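Local structure of alpha-L-arabinofuranosidase B (Aspergillus kawachii, 6SXT) at residues T344-A349 with V355-V360; R337-G342 with N429-S434; A240-N245 with D303-V308; Y225-A230 with T289-V294; N408-D411 with Q415-E418. The protein hydrolyses terminal non-reducing alpha-L-arabinofuranosyl residues from arabinoxylan, arabinan and related plant polysaccharides, pairing a catalytic domain with an arabinose-binding domain. All blocks are in the same frame, centred on the assembly; numbering follows the deposited sequence.

Contact 1: T344-A349 with V355-V360; sequences TTRYIA and VNTQVV. With SO4 (sulfate ion), chain R.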
# COMPACT_ATOMS: atom_id res chain seq x y z
N THR A 344 -23.76 3.07 -24.76
CA THR A 344 -23.82 4.44 -24.24
C THR A 344 -25.23 4.83 -23.74
O THR A 344 -25.33 5.94 -23.21
CB THR A 344 -23.29 5.47 -25.25
OG1 THR A 344 -24.09 5.43 -26.43
CG2 THR A 344 -21.86 5.22 -25.68
N THR A 345 -26.26 3.99 -23.92
CA THR A 345 -27.60 4.28 -23.34
C THR A 345 -27.76 3.51 -22.03
O THR A 345 -28.82 3.62 -21.39
CB THR A 345 -28.75 3.93 -24.32
OG1 THR A 345 -28.74 2.52 -24.52
CG2 THR A 345 -28.57 4.63 -25.64
N ARG A 346 -26.71 2.83 -21.56
CA ARG A 346 -26.78 2.05 -20.30
C ARG A 346 -26.24 2.87 -19.14
O ARG A 346 -25.35 3.74 -19.31
CB ARG A 346 -26.04 0.72 -20.37
CG ARG A 346 -26.40 -0.12 -21.58
CD ARG A 346 -25.75 -1.45 -21.63
NE ARG A 346 -26.31 -2.43 -20.72
CZ ARG A 346 -27.31 -3.26 -21.05
NH1 ARG A 346 -27.77 -4.12 -20.17
NH2 ARG A 346 -27.81 -3.23 -22.26
N TYR A 347 -26.75 2.58 -17.97
CA TYR A 347 -26.40 3.23 -16.68
C TYR A 347 -26.10 2.16 -15.65
O TYR A 347 -26.58 1.01 -15.73
CB TYR A 347 -27.55 4.09 -16.16
CG TYR A 347 -27.76 5.34 -16.96
CD1 TYR A 347 -28.46 5.27 -18.16
CD2 TYR A 347 -27.33 6.58 -16.53
CE1 TYR A 347 -28.68 6.39 -18.94
CE2 TYR A 347 -27.54 7.72 -17.29
CZ TYR A 347 -28.28 7.62 -18.47
OH TYR A 347 -28.46 8.74 -19.24
N ILE A 348 -25.26 2.52 -14.65
CA ILE A 348 -24.98 1.61 -13.52
C ILE A 348 -26.26 1.50 -12.70
O ILE A 348 -26.78 2.52 -12.19
CB ILE A 348 -23.80 2.11 -12.64
CG1 ILE A 348 -22.55 2.28 -13.51
CG2 ILE A 348 -23.61 1.16 -11.47
CD1 ILE A 348 -21.29 2.62 -12.73
N ALA A 349 -26.70 0.28 -12.57
CA ALA A 349 -27.93 -0.01 -11.82
C ALA A 349 -27.70 -1.24 -10.97
O ALA A 349 -26.54 -1.70 -10.77
CB ALA A 349 -29.07 -0.19 -12.81
N VAL A 355 -24.71 -5.55 -8.97
CA VAL A 355 -24.55 -4.27 -9.67
C VAL A 355 -24.28 -4.54 -11.15
O VAL A 355 -23.42 -5.40 -11.51
CB VAL A 355 -23.42 -3.45 -9.00
CG1 VAL A 355 -23.27 -2.12 -9.68
CG2 VAL A 355 -23.67 -3.30 -7.51
N ASN A 356 -25.01 -3.87 -12.02
CA ASN A 356 -25.02 -4.16 -13.47
C ASN A 356 -25.17 -2.88 -14.26
O ASN A 356 -25.26 -1.79 -13.68
CB ASN A 356 -26.06 -5.25 -13.81
CG ASN A 356 -27.46 -4.98 -13.29
OD1 ASN A 356 -28.16 -5.99 -12.99
ND2 ASN A 356 -27.87 -3.74 -13.24
N THR A 357 -25.21 -3.00 -15.59
CA THR A 357 -25.63 -1.88 -16.42
C THR A 357 -26.93 -2.30 -17.12
O THR A 357 -27.05 -3.47 -17.48
CB THR A 357 -24.57 -1.40 -17.40
OG1 THR A 357 -24.44 -2.39 -18.42
CG2 THR A 357 -23.22 -1.17 -16.71
N GLN A 358 -27.78 -1.31 -17.27
CA GLN A 358 -29.08 -1.44 -17.95
C GLN A 358 -29.36 -0.15 -18.70
O GLN A 358 -29.02 0.97 -18.28
CB GLN A 358 -30.14 -1.73 -16.88
CG GLN A 358 -29.93 -3.04 -16.18
CD GLN A 358 -31.07 -3.37 -15.23
OE1 GLN A 358 -32.23 -3.49 -15.66
NE2 GLN A 358 -30.78 -3.54 -13.95
N VAL A 359 -30.11 -0.29 -19.80
CA VAL A 359 -30.70 0.84 -20.51
C VAL A 359 -31.71 1.46 -19.55
O VAL A 359 -32.59 0.74 -19.02
CB VAL A 359 -31.38 0.42 -21.84
CG1 VAL A 359 -32.08 1.60 -22.48
CG2 VAL A 359 -30.40 -0.26 -22.79
N VAL A 360 -31.57 2.74 -19.33
CA VAL A 360 -32.48 3.51 -18.48
C VAL A 360 -32.82 4.78 -19.25
O VAL A 360 -31.91 5.48 -19.73
CB VAL A 360 -31.97 3.80 -17.07
CG1 VAL A 360 -33.06 4.42 -16.22
CG2 VAL A 360 -31.41 2.55 -16.41
S SO4 R . -30.15 -6.04 -22.26
O1 SO4 R . -31.27 -6.89 -22.60
O2 SO4 R . -30.48 -4.67 -22.58
O3 SO4 R . -29.87 -6.19 -20.82
O4 SO4 R . -29.00 -6.45 -23.04
O HOH W 1 -30.72 5.52 -22.04

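Contact 2: R337-G342 with N429-S434; sequences RVTTPG and NGEGTS. With NAG (2-acetamido-2-deoxy-beta-D-glucopyranose), chain D.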
# COMPACT_ATOMS: atom_id res chain seq x y z
N ARG A 337 -23.52 7.03 -16.34
CA ARG A 337 -23.79 6.55 -17.71
C ARG A 337 -22.55 5.91 -18.33
O ARG A 337 -21.45 6.51 -18.22
CB ARG A 337 -24.26 7.69 -18.59
CG ARG A 337 -24.76 7.18 -19.94
CD ARG A 337 -25.38 8.25 -20.81
NE ARG A 337 -24.46 9.35 -21.07
CZ ARG A 337 -23.47 9.31 -21.95
NH1 ARG A 337 -23.24 8.24 -22.68
NH2 ARG A 337 -22.71 10.38 -22.11
N VAL A 338 -22.72 4.73 -18.90
CA VAL A 338 -21.68 4.02 -19.66
C VAL A 338 -21.23 4.85 -20.85
O VAL A 338 -22.09 5.50 -21.52
CB VAL A 338 -22.19 2.64 -20.06
CG1 VAL A 338 -21.27 1.94 -21.02
CG2 VAL A 338 -22.42 1.76 -18.86
N THR A 339 -19.93 4.86 -21.15
CA THR A 339 -19.39 5.68 -22.26
C THR A 339 -18.81 4.78 -23.34
O THR A 339 -18.44 5.33 -24.39
CB THR A 339 -18.36 6.73 -21.78
OG1 THR A 339 -17.19 6.01 -21.35
CG2 THR A 339 -18.92 7.63 -20.72
N THR A 340 -18.77 3.50 -23.15
CA THR A 340 -18.21 2.54 -24.10
C THR A 340 -19.10 2.55 -25.33
O THR A 340 -20.31 2.29 -25.22
CB THR A 340 -18.15 1.15 -23.51
OG1 THR A 340 -17.35 1.17 -22.31
CG2 THR A 340 -17.60 0.15 -24.51
N PRO A 341 -18.55 2.80 -26.52
CA PRO A 341 -19.36 2.77 -27.75
C PRO A 341 -20.10 1.43 -27.86
O PRO A 341 -19.54 0.32 -27.67
CB PRO A 341 -18.33 2.97 -28.88
CG PRO A 341 -17.24 3.79 -28.19
CD PRO A 341 -17.14 3.16 -26.80
N GLY A 342 -21.40 1.53 -28.18
CA GLY A 342 -22.29 0.36 -28.27
C GLY A 342 -23.10 0.14 -27.01
O GLY A 342 -23.94 -0.75 -27.03
N ASN A 429 -10.84 7.84 -20.46
CA ASN A 429 -11.14 8.23 -21.86
C ASN A 429 -11.58 9.68 -21.97
O ASN A 429 -12.03 10.07 -23.05
CB ASN A 429 -12.16 7.25 -22.46
CG ASN A 429 -13.55 7.46 -21.92
OD1 ASN A 429 -13.74 8.35 -21.09
ND2 ASN A 429 -14.46 6.61 -22.38
N GLY A 430 -11.50 10.49 -20.91
CA GLY A 430 -11.91 11.89 -20.91
C GLY A 430 -13.41 12.13 -20.83
O GLY A 430 -13.79 13.27 -20.80
N GLU A 431 -14.22 11.09 -20.65
CA GLU A 431 -15.69 11.26 -20.56
C GLU A 431 -16.13 10.98 -19.12
O GLU A 431 -16.49 9.82 -18.83
CB GLU A 431 -16.36 10.32 -21.56
CG GLU A 431 -15.95 10.52 -23.01
CD GLU A 431 -16.75 9.66 -23.99
OE1 GLU A 431 -17.98 9.64 -23.87
OE2 GLU A 431 -16.15 9.03 -24.86
N GLY A 432 -16.11 12.00 -18.29
CA GLY A 432 -16.60 11.95 -16.90
C GLY A 432 -15.55 11.46 -15.93
O GLY A 432 -14.49 12.13 -15.78
N THR A 433 -15.86 10.41 -15.18
CA THR A 433 -15.07 9.96 -14.03
C THR A 433 -14.72 8.50 -14.21
O THR A 433 -15.46 7.73 -14.80
CB THR A 433 -15.83 10.19 -12.72
OG1 THR A 433 -14.90 10.02 -11.65
CG2 THR A 433 -16.98 9.21 -12.57
N SER A 434 -13.59 8.10 -13.65
CA SER A 434 -13.28 6.70 -13.37
C SER A 434 -13.30 6.57 -11.84
O SER A 434 -12.74 7.44 -11.16
CB SER A 434 -11.96 6.24 -13.96
OG SER A 434 -12.01 6.38 -15.39
C1 NAG D . -7.12 11.63 -21.05
C2 NAG D . -8.05 12.04 -22.18
C3 NAG D . -8.39 13.54 -22.08
C4 NAG D . -8.87 13.90 -20.67
C5 NAG D . -8.02 13.25 -19.58
C6 NAG D . -8.68 13.39 -18.18
C7 NAG D . -7.81 10.55 -24.13
C8 NAG D . -7.09 10.27 -25.40
N2 NAG D . -7.48 11.68 -23.48
O3 NAG D . -9.39 13.94 -23.07
O4 NAG D . -8.98 15.32 -20.51
O5 NAG D . -7.78 11.85 -19.79
O6 NAG D . -10.02 12.81 -18.20
O7 NAG D . -8.68 9.79 -23.70
O HOH W 2 -19.63 11.18 -23.03
O HOH W 3 -21.18 8.69 -24.62
O HOH W 4 -19.10 7.64 -25.47

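Contact 3: A240-N245 with D303-V308; sequences AIRGAN and DTENSV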
# COMPACT_ATOMS: atom_id res chain seq x y z
N ALA A 240 15.68 -3.92 19.30
CA ALA A 240 14.88 -2.78 19.76
C ALA A 240 13.79 -2.42 18.76
O ALA A 240 13.94 -2.66 17.54
CB ALA A 240 15.74 -1.59 19.98
N ILE A 241 12.71 -1.86 19.28
CA ILE A 241 11.61 -1.23 18.52
C ILE A 241 11.57 0.21 18.97
O ILE A 241 11.38 0.45 20.15
CB ILE A 241 10.25 -1.87 18.79
CG1 ILE A 241 10.23 -3.36 18.42
CG2 ILE A 241 9.14 -1.07 18.13
CD1 ILE A 241 9.01 -4.07 18.91
N ARG A 242 11.60 1.11 18.00
CA ARG A 242 11.39 2.54 18.28
C ARG A 242 10.36 3.08 17.29
O ARG A 242 10.32 2.58 16.15
CB ARG A 242 12.71 3.29 18.16
CG ARG A 242 13.79 2.74 19.06
CD ARG A 242 15.08 3.53 19.01
NE ARG A 242 14.97 4.81 19.71
CZ ARG A 242 15.68 5.90 19.43
NH1 ARG A 242 16.55 5.94 18.44
NH2 ARG A 242 15.47 6.97 20.17
N GLY A 243 9.57 4.04 17.70
CA GLY A 243 8.50 4.58 16.87
C GLY A 243 8.41 6.07 17.06
O GLY A 243 8.66 6.60 18.14
N ALA A 244 7.95 6.74 16.04
CA ALA A 244 7.72 8.20 16.04
C ALA A 244 6.59 8.53 15.10
O ALA A 244 6.28 7.76 14.18
CB ALA A 244 8.93 8.97 15.59
N ASN A 245 6.00 9.72 15.33
CA ASN A 245 5.23 10.43 14.28
C ASN A 245 6.22 10.95 13.27
O ASN A 245 7.07 11.74 13.60
CB ASN A 245 4.48 11.58 14.96
CG ASN A 245 3.54 12.28 13.99
OD1 ASN A 245 3.65 12.11 12.78
ND2 ASN A 245 2.69 13.16 14.53
N ASP A 303 21.38 7.81 18.82
CA ASP A 303 21.69 9.16 18.30
C ASP A 303 21.54 9.17 16.78
O ASP A 303 20.97 10.12 16.23
CB ASP A 303 23.11 9.59 18.66
CG ASP A 303 23.39 11.04 18.30
OD1 ASP A 303 22.78 11.94 18.93
OD2 ASP A 303 24.24 11.26 17.40
N THR A 304 22.08 8.16 16.12
CA THR A 304 22.03 8.10 14.63
C THR A 304 20.57 8.06 14.22
O THR A 304 20.16 8.81 13.35
CB THR A 304 22.77 6.87 14.14
OG1 THR A 304 24.17 7.05 14.41
CG2 THR A 304 22.55 6.57 12.68
N GLU A 305 19.78 7.17 14.81
CA GLU A 305 18.35 7.11 14.50
C GLU A 305 17.62 8.41 14.80
O GLU A 305 16.75 8.81 14.03
CB GLU A 305 17.71 5.97 15.27
CG GLU A 305 18.15 4.62 14.75
CD GLU A 305 17.66 3.50 15.65
OE1 GLU A 305 17.60 3.72 16.90
OE2 GLU A 305 17.31 2.41 15.11
N ASN A 306 17.96 9.08 15.90
CA ASN A 306 17.31 10.36 16.22
C ASN A 306 17.60 11.38 15.10
O ASN A 306 16.70 12.14 14.78
CB ASN A 306 17.82 10.89 17.56
CG ASN A 306 17.40 10.04 18.75
OD1 ASN A 306 16.43 9.27 18.69
ND2 ASN A 306 18.12 10.24 19.89
N SER A 307 18.79 11.38 14.57
CA SER A 307 19.18 12.31 13.48
C SER A 307 18.36 11.95 12.23
O SER A 307 17.93 12.85 11.51
CB SER A 307 20.66 12.31 13.20
OG SER A 307 21.33 12.94 14.31
N VAL A 308 18.24 10.66 11.94
CA VAL A 308 17.38 10.20 10.81
C VAL A 308 15.95 10.69 10.99
O VAL A 308 15.32 11.21 10.06
CB VAL A 308 17.45 8.67 10.67
CG1 VAL A 308 16.41 8.17 9.67
CG2 VAL A 308 18.85 8.25 10.26

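Contact 4: Y225-A230 with T289-V294; sequences YRFVTA and TFYEGV. With ACT (acetate ion), chain H.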
# COMPACT_ATOMS: atom_id res chain seq x y z
N TYR A 225 -0.50 7.51 14.48
CA TYR A 225 0.01 8.51 13.52
C TYR A 225 -0.31 8.13 12.10
O TYR A 225 -0.14 7.00 11.62
CB TYR A 225 1.51 8.68 13.68
CG TYR A 225 2.00 8.83 15.09
CD1 TYR A 225 1.53 9.79 15.95
CD2 TYR A 225 2.97 7.95 15.50
CE1 TYR A 225 2.05 9.86 17.25
CE2 TYR A 225 3.52 8.03 16.76
CZ TYR A 225 3.06 9.00 17.62
OH TYR A 225 3.69 8.94 18.85
N ARG A 226 -0.72 9.13 11.33
CA ARG A 226 -0.94 8.94 9.90
C ARG A 226 0.37 8.58 9.18
O ARG A 226 0.33 7.75 8.26
CB ARG A 226 -1.58 10.18 9.29
CG ARG A 226 -1.73 10.09 7.78
CD ARG A 226 -2.55 8.90 7.30
NE ARG A 226 -2.78 8.86 5.87
CZ ARG A 226 -1.84 8.55 4.96
NH1 ARG A 226 -0.62 8.23 5.38
NH2 ARG A 226 -2.13 8.65 3.67
N PHE A 227 1.47 9.17 9.53
CA PHE A 227 2.80 8.80 9.04
C PHE A 227 3.60 8.34 10.25
O PHE A 227 3.81 9.14 11.21
CB PHE A 227 3.49 9.97 8.35
CG PHE A 227 2.75 10.45 7.14
CD1 PHE A 227 2.93 9.84 5.91
CD2 PHE A 227 1.92 11.55 7.22
CE1 PHE A 227 2.21 10.27 4.81
CE2 PHE A 227 1.24 12.02 6.11
CZ PHE A 227 1.38 11.37 4.92
N VAL A 228 4.02 7.09 10.24
CA VAL A 228 4.76 6.50 11.36
C VAL A 228 6.17 6.19 10.93
O VAL A 228 6.38 5.59 9.85
CB VAL A 228 4.03 5.31 11.99
CG1 VAL A 228 3.78 4.20 11.03
CG2 VAL A 228 4.80 4.80 13.21
N THR A 229 7.15 6.59 11.74
CA THR A 229 8.53 6.09 11.59
C THR A 229 8.68 4.86 12.46
O THR A 229 8.54 4.99 13.67
CB THR A 229 9.59 7.10 11.99
OG1 THR A 229 9.37 8.30 11.24
CG2 THR A 229 10.97 6.57 11.70
N ALA A 230 8.96 3.71 11.85
CA ALA A 230 9.28 2.48 12.61
C ALA A 230 10.76 2.24 12.47
O ALA A 230 11.21 2.07 11.31
CB ALA A 230 8.47 1.34 12.05
N THR A 289 1.13 0.69 3.58
CA THR A 289 1.73 1.62 2.66
C THR A 289 3.15 1.93 3.10
O THR A 289 3.35 2.29 4.27
CB THR A 289 0.97 2.95 2.59
OG1 THR A 289 -0.36 2.70 2.14
CG2 THR A 289 1.62 3.94 1.64
N PHE A 290 4.07 1.85 2.16
CA PHE A 290 5.50 2.12 2.36
C PHE A 290 5.89 3.37 1.60
O PHE A 290 5.59 3.48 0.39
CB PHE A 290 6.32 0.93 1.87
CG PHE A 290 7.82 1.07 1.92
CD1 PHE A 290 8.53 0.60 2.99
CD2 PHE A 290 8.51 1.59 0.84
CE1 PHE A 290 9.92 0.63 3.03
CE2 PHE A 290 9.91 1.65 0.87
CZ PHE A 290 10.61 1.16 1.97
N TYR A 291 6.55 4.31 2.28
CA TYR A 291 7.02 5.55 1.60
C TYR A 291 8.55 5.52 1.41
O TYR A 291 9.05 5.97 0.36
CB TYR A 291 6.62 6.77 2.45
CG TYR A 291 5.12 6.93 2.53
CD1 TYR A 291 4.35 7.38 1.47
CD2 TYR A 291 4.44 6.65 3.71
CE1 TYR A 291 2.98 7.54 1.55
CE2 TYR A 291 3.08 6.80 3.79
CZ TYR A 291 2.34 7.24 2.74
OH TYR A 291 0.98 7.42 2.85
N GLU A 292 9.30 5.13 2.43
CA GLU A 292 10.76 5.08 2.39
C GLU A 292 11.26 4.12 3.46
O GLU A 292 10.53 3.90 4.45
CB GLU A 292 11.40 6.47 2.59
CG GLU A 292 11.10 7.11 3.94
CD GLU A 292 11.73 8.49 4.10
OE1 GLU A 292 11.21 9.41 3.47
OE2 GLU A 292 12.77 8.59 4.77
N GLY A 293 12.44 3.59 3.27
CA GLY A 293 13.03 2.76 4.31
C GLY A 293 14.41 2.31 3.88
O GLY A 293 14.78 2.40 2.71
N VAL A 294 15.14 1.78 4.87
CA VAL A 294 16.50 1.29 4.64
C VAL A 294 16.75 0.06 5.50
O VAL A 294 16.08 -0.14 6.51
CB VAL A 294 17.57 2.34 4.90
CG1 VAL A 294 17.33 3.69 4.24
CG2 VAL A 294 17.84 2.49 6.39
C ACT H . -5.62 9.86 3.82
O ACT H . -4.82 9.38 2.77
OXT ACT H . -5.49 9.64 5.18
CH3 ACT H . -6.67 10.91 3.39
O HOH W 5 -0.79 8.41 1.00

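Contact 5: N408-D411 with Q415-E418; sequences NAND and QFHE. With SO4 (sulfate ion), chain F; EDO (1,2-ethanediol), chain B.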
# COMPACT_ATOMS: atom_id res chain seq x y z
N ASN A 408 -24.61 -4.11 -0.89
CA ASN A 408 -24.72 -4.76 0.42
C ASN A 408 -24.93 -3.72 1.48
O ASN A 408 -24.50 -2.53 1.36
CB ASN A 408 -23.50 -5.64 0.76
CG ASN A 408 -23.26 -6.85 -0.10
OD1 ASN A 408 -22.12 -7.31 -0.25
ND2 ASN A 408 -24.29 -7.49 -0.67
N ALA A 409 -25.58 -4.12 2.57
CA ALA A 409 -25.82 -3.23 3.70
C ALA A 409 -24.50 -2.97 4.46
O ALA A 409 -23.79 -3.93 4.76
CB ALA A 409 -26.86 -3.84 4.62
N ASN A 410 -24.30 -1.73 4.82
CA ASN A 410 -23.18 -1.33 5.70
C ASN A 410 -23.35 -2.04 7.04
O ASN A 410 -24.36 -1.80 7.68
CB ASN A 410 -23.18 0.16 5.86
CG ASN A 410 -22.06 0.70 6.75
OD1 ASN A 410 -21.15 -0.04 7.09
ND2 ASN A 410 -22.20 1.95 7.11
N ASP A 411 -22.40 -2.87 7.43
CA ASP A 411 -22.39 -3.63 8.71
C ASP A 411 -21.48 -2.93 9.74
O ASP A 411 -21.31 -3.51 10.80
CB ASP A 411 -22.05 -5.06 8.37
CG ASP A 411 -20.59 -5.24 7.95
OD1 ASP A 411 -19.87 -4.21 7.96
OD2 ASP A 411 -20.27 -6.34 7.51
N GLN A 415 -13.71 -3.57 7.33
CA GLN A 415 -13.63 -4.25 6.04
C GLN A 415 -14.70 -3.76 5.04
O GLN A 415 -14.39 -3.45 3.88
CB GLN A 415 -13.75 -5.76 6.20
CG GLN A 415 -13.30 -6.51 4.97
CD GLN A 415 -11.87 -6.17 4.60
OE1 GLN A 415 -10.94 -6.37 5.38
NE2 GLN A 415 -11.67 -5.58 3.43
N PHE A 416 -15.96 -3.67 5.46
CA PHE A 416 -17.00 -3.13 4.58
C PHE A 416 -16.65 -1.71 4.14
O PHE A 416 -16.73 -1.39 2.95
CB PHE A 416 -18.36 -3.11 5.31
CG PHE A 416 -19.46 -2.66 4.40
CD1 PHE A 416 -19.68 -1.34 4.11
CD2 PHE A 416 -20.20 -3.64 3.74
CE1 PHE A 416 -20.67 -0.98 3.22
CE2 PHE A 416 -21.17 -3.28 2.82
CZ PHE A 416 -21.39 -1.95 2.59
N HIS A 417 -16.27 -0.86 5.07
CA HIS A 417 -15.93 0.55 4.79
C HIS A 417 -14.88 0.59 3.67
O HIS A 417 -15.03 1.38 2.71
CB HIS A 417 -15.42 1.28 6.02
CG HIS A 417 -16.45 1.49 7.09
ND1 HIS A 417 -16.08 1.94 8.34
CD2 HIS A 417 -17.79 1.30 7.11
CE1 HIS A 417 -17.17 2.08 9.10
NE2 HIS A 417 -18.22 1.69 8.40
N GLU A 418 -13.84 -0.21 3.84
CA GLU A 418 -12.72 -0.21 2.86
C GLU A 418 -13.19 -0.72 1.50
O GLU A 418 -12.82 -0.12 0.46
CB GLU A 418 -11.55 -1.06 3.37
CG GLU A 418 -10.90 -0.45 4.61
CD GLU A 418 -9.60 -1.06 5.10
OE1 GLU A 418 -9.31 -2.20 4.78
OE2 GLU A 418 -8.93 -0.38 5.88
S SO4 F . -27.16 -7.39 2.23
O1 SO4 F . -28.19 -6.52 2.70
O2 SO4 F . -27.19 -7.53 0.83
O3 SO4 F . -27.37 -8.71 2.73
O4 SO4 F . -25.86 -6.89 2.69
C1 EDO B . -24.09 -0.47 11.95
O1 EDO B . -24.15 -1.87 11.92
C2 EDO B . -24.70 0.12 10.74
O2 EDO B . -24.48 1.51 10.65
O HOH W 6 -20.46 2.92 9.26

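Contact 1: T344-A349 with V355-V360
Arg346 NH1 is shared between two acceptors, donating to Thr357 O at 2.9 Å, from well above that carbonyl's plane, and to O3 of a sulfate, probably from the crystallisation liquor, at 3.0 Å. Arg346 NE donates to Thr357 OG1 at 3.0 Å, with the hydroxyl 10° from the guanidinium plane, so the arginine grips the threonine side-on through two different oxygens. NH2 donates to O2 of the same sulfate. The bend at chi3 (76°) folds the arginine across the threonine at about a right angle and puts one guanidinium face over the backbone at Val359 N.

Between the strands, Tyr347 N meets Gln358 O at 2.8 Å and Ala349 N meets Asn356 O at 2.8 Å, each bond being answered by its reverse partner. At the other end, past Arg346 and Val359, a water donates to both Thr345 O and Val360 O. Tyr347 CD1 lies 4.0 Å from Val360 CB, and the tyrosine hydroxyl is taken by Glu478. Thr357 also packs on Leu452, one of the arabinose-binding residues. Antiparallel pairing, with the axes of segments 346-349 and 355-359 at 141°, across a short connection makes this a beta hairpin of the beta-trefoil arabinose-binding domain.

Contact 2: R337-G342 with N429-S434
Thr339 meets Asn429 and Glu431 where two loops of the beta-trefoil arabinose-binding domain come together, one following strand 333-338 and the other joining strands 422-426 and 433-437. From CB outward, the threonine is shared between the two partners. CB itself lies 3.6 Å from Glu431 OE1. The methyl CG2 rests against the glutamate's base, 3.8 Å from Glu431 CB, and the two side chains run antiparallel. OG1, which a chi1 of 69° swings away from the methyl's side, turns instead to Asn429, whose ND2 donates to it at 3.0 Å with the oxygen 12° from the amide plane. The same hydroxyl is bonded to Ser474 O, so it has two partners.

The amide is fixed at both ends. Asn429 OD1 accepts from Glu431 N at 2.8 Å, closing an Asx turn, and ND2 has a further partner in Asn471 OD1. Gly430, with positive phi, continues this turn beside the N-acetylglucosamine of an attached glycan.

Arg337 has its ionic partner in Glu478, through NE. Its NH2 stays 5.1 Å from Glu431 OE1, and a water held by Arg337 NH1 makes only a weak bond to that oxygen. A separate water donates to both Thr339 O, at 2.6 Å, and Glu431 OE1, at 2.8 Å.

Contact 3: A240-N245 with D303-V308
Arg242 carries the contact alone from the strand side, reaching Glu305 and Asn306 on consecutive positions of helix 302-315. The nearest CA atoms, those of Arg242 and Glu305, are 9.1 Å apart, so the side chains have to span the gap.

The ionic part is a salt bridge from Arg242 NH1 to Glu305 OE1 at 2.9 Å. The oxygen lies 9° from the guanidinium plane but is met on its anti side, with the two flat groups turned 33° against each other. Glu305 OE1 is also paired with Lys233 NZ, so one carboxylate oxygen answers two positive groups, an arrangement that would be expected to favour its ionised form. On the salt-bridge side Arg242 CD also comes close to that oxygen, 3.3 Å from Glu305 OE1.

Hydrogen bonds to an uncharged acceptor run to the amide oxygen of Asn306. Arg242 NH2 donates at 2.9 Å to Asn306 OD1, in the carbonyl plane and on a lone pair, although the amide is turned 61° from the guanidinium; NH1 adds a weak bond to the same OD1. NE donates to Thr253 OG1, and NH1 also donates to Asp302 O.

The apolar part falls to Leu251 of strand 250-257, which packs against all three residues. A buried polar bridge thus joins helix 302-315 to strand 238-245 of the antiparallel sheet in a concanavalin-clan catalytic domain.

Contact 4: Y225-A230 with T289-V294
Tyr291 OH receives the NH1 of Arg226 at 3.1 Å, in a fairly straight bond with the oxygen close to the guanidinium plane. Torsions explain how a residue in the turn before strand 227-235 gets there: Arg226 starts with CG opposite the backbone N (chi1 175°), then bends at chi2 (58°), which carries the guanidinium round to the phenol. The two flat groups end only 20° from coplanar, although the side chains cross at about a right angle.

The rest of the guanidinium edge is occupied too. NE and NH2 each donate to a different oxygen of an acetate, probably from the crystallisation liquor, with Arg226 NE to OXT at 2.9 Å. A water accepts from NH2 and also lies within hydrogen-bonding distance of Tyr291 OH, 2.7 Å away, so the phenol is tied to the arginine both directly and through water.

Phe227 and Tyr291 share the same first torsion, each placing CG beside the backbone N. Their rings meet obliquely, centroids 5.4 Å apart, with Phe227 CE1 3.7 Å from Tyr291 CZ. Arg226 NH1 also sits 3.5 Å above the plane of the Phe227 ring, toward its rim.

Strand 145-152 lies between strands 227-235 and 288-296 in the sheet, so these side chains reach over it; Tyr317 and Val112 of strand 111-114 pack against both rings.

Contact 5: N408-D411 with Q415-E418
The Phe416 ring carries the backbone of Asn410 on one face: Asn410 CA stands 3.7 Å from the ring centroid and 16° off the normal, a CH-pi contact, with Asp411 N over the same face nearer the rim. At the ring edge, near its plane, lies Asn408 O, 3.4 Å from Phe416 CZ. The His417 imidazole is met at its edge by Asn410 OD1, which is 3.6 Å from His417 CD2; amide and imidazole planes are 63° apart.

Phe416 reaches the strand end because CG extends opposite the backbone N (chi1 -175°). The Asn410 amide crosses the phenylalanine obliquely, nearly parallel to the ring, with OD1 3.6 Å from Phe416 CD1. Asp411 OD1 comes to 3.2 Å from Phe416 CB, but its polar partner is Thr413 OG1, just as Asn410 OD1 is bonded to Gly412 N. A water joins the two segments, accepting from Asn410 ND2 at 2.9 Å and lying 2.7 Å from His417 NE2. A sulfate takes Ala409 N, and Asn408 OD1 is bonded to Arg399.

The segments thus share no direct hydrogen bond. An aromatic side chain from helix 414-419 packs against the backbone at the end of strand 404-409, while Asn410 and Asp411 bond within the connecting turn or through water, consistent with a surface turn of the arabinose-binding domain.

Contacts 3 and 4 are buried in the catalytic domain, whereas contacts 1, 2 and 5 belong to the arabinose-binding domain, where 1 and 2 are partly buried and 5 is at the surface. Contacts 3 and 4 share a sheet through neighbouring strands 238-245 and 227-235, and both depend on an arginine spanning a wide backbone gap, one to acid and amide, the other to a phenol. Contacts 1 and 2 touch through the probable backbone hydrogen bond between Arg346 O and Val338 N, with contact 1 nested inside the loop closed by contact 2. Backbone pairing dominates contact 1, side-chain and water bridges contact 2, and aromatic packing contact 5, whose centre is about 23 Å from that of contact 1.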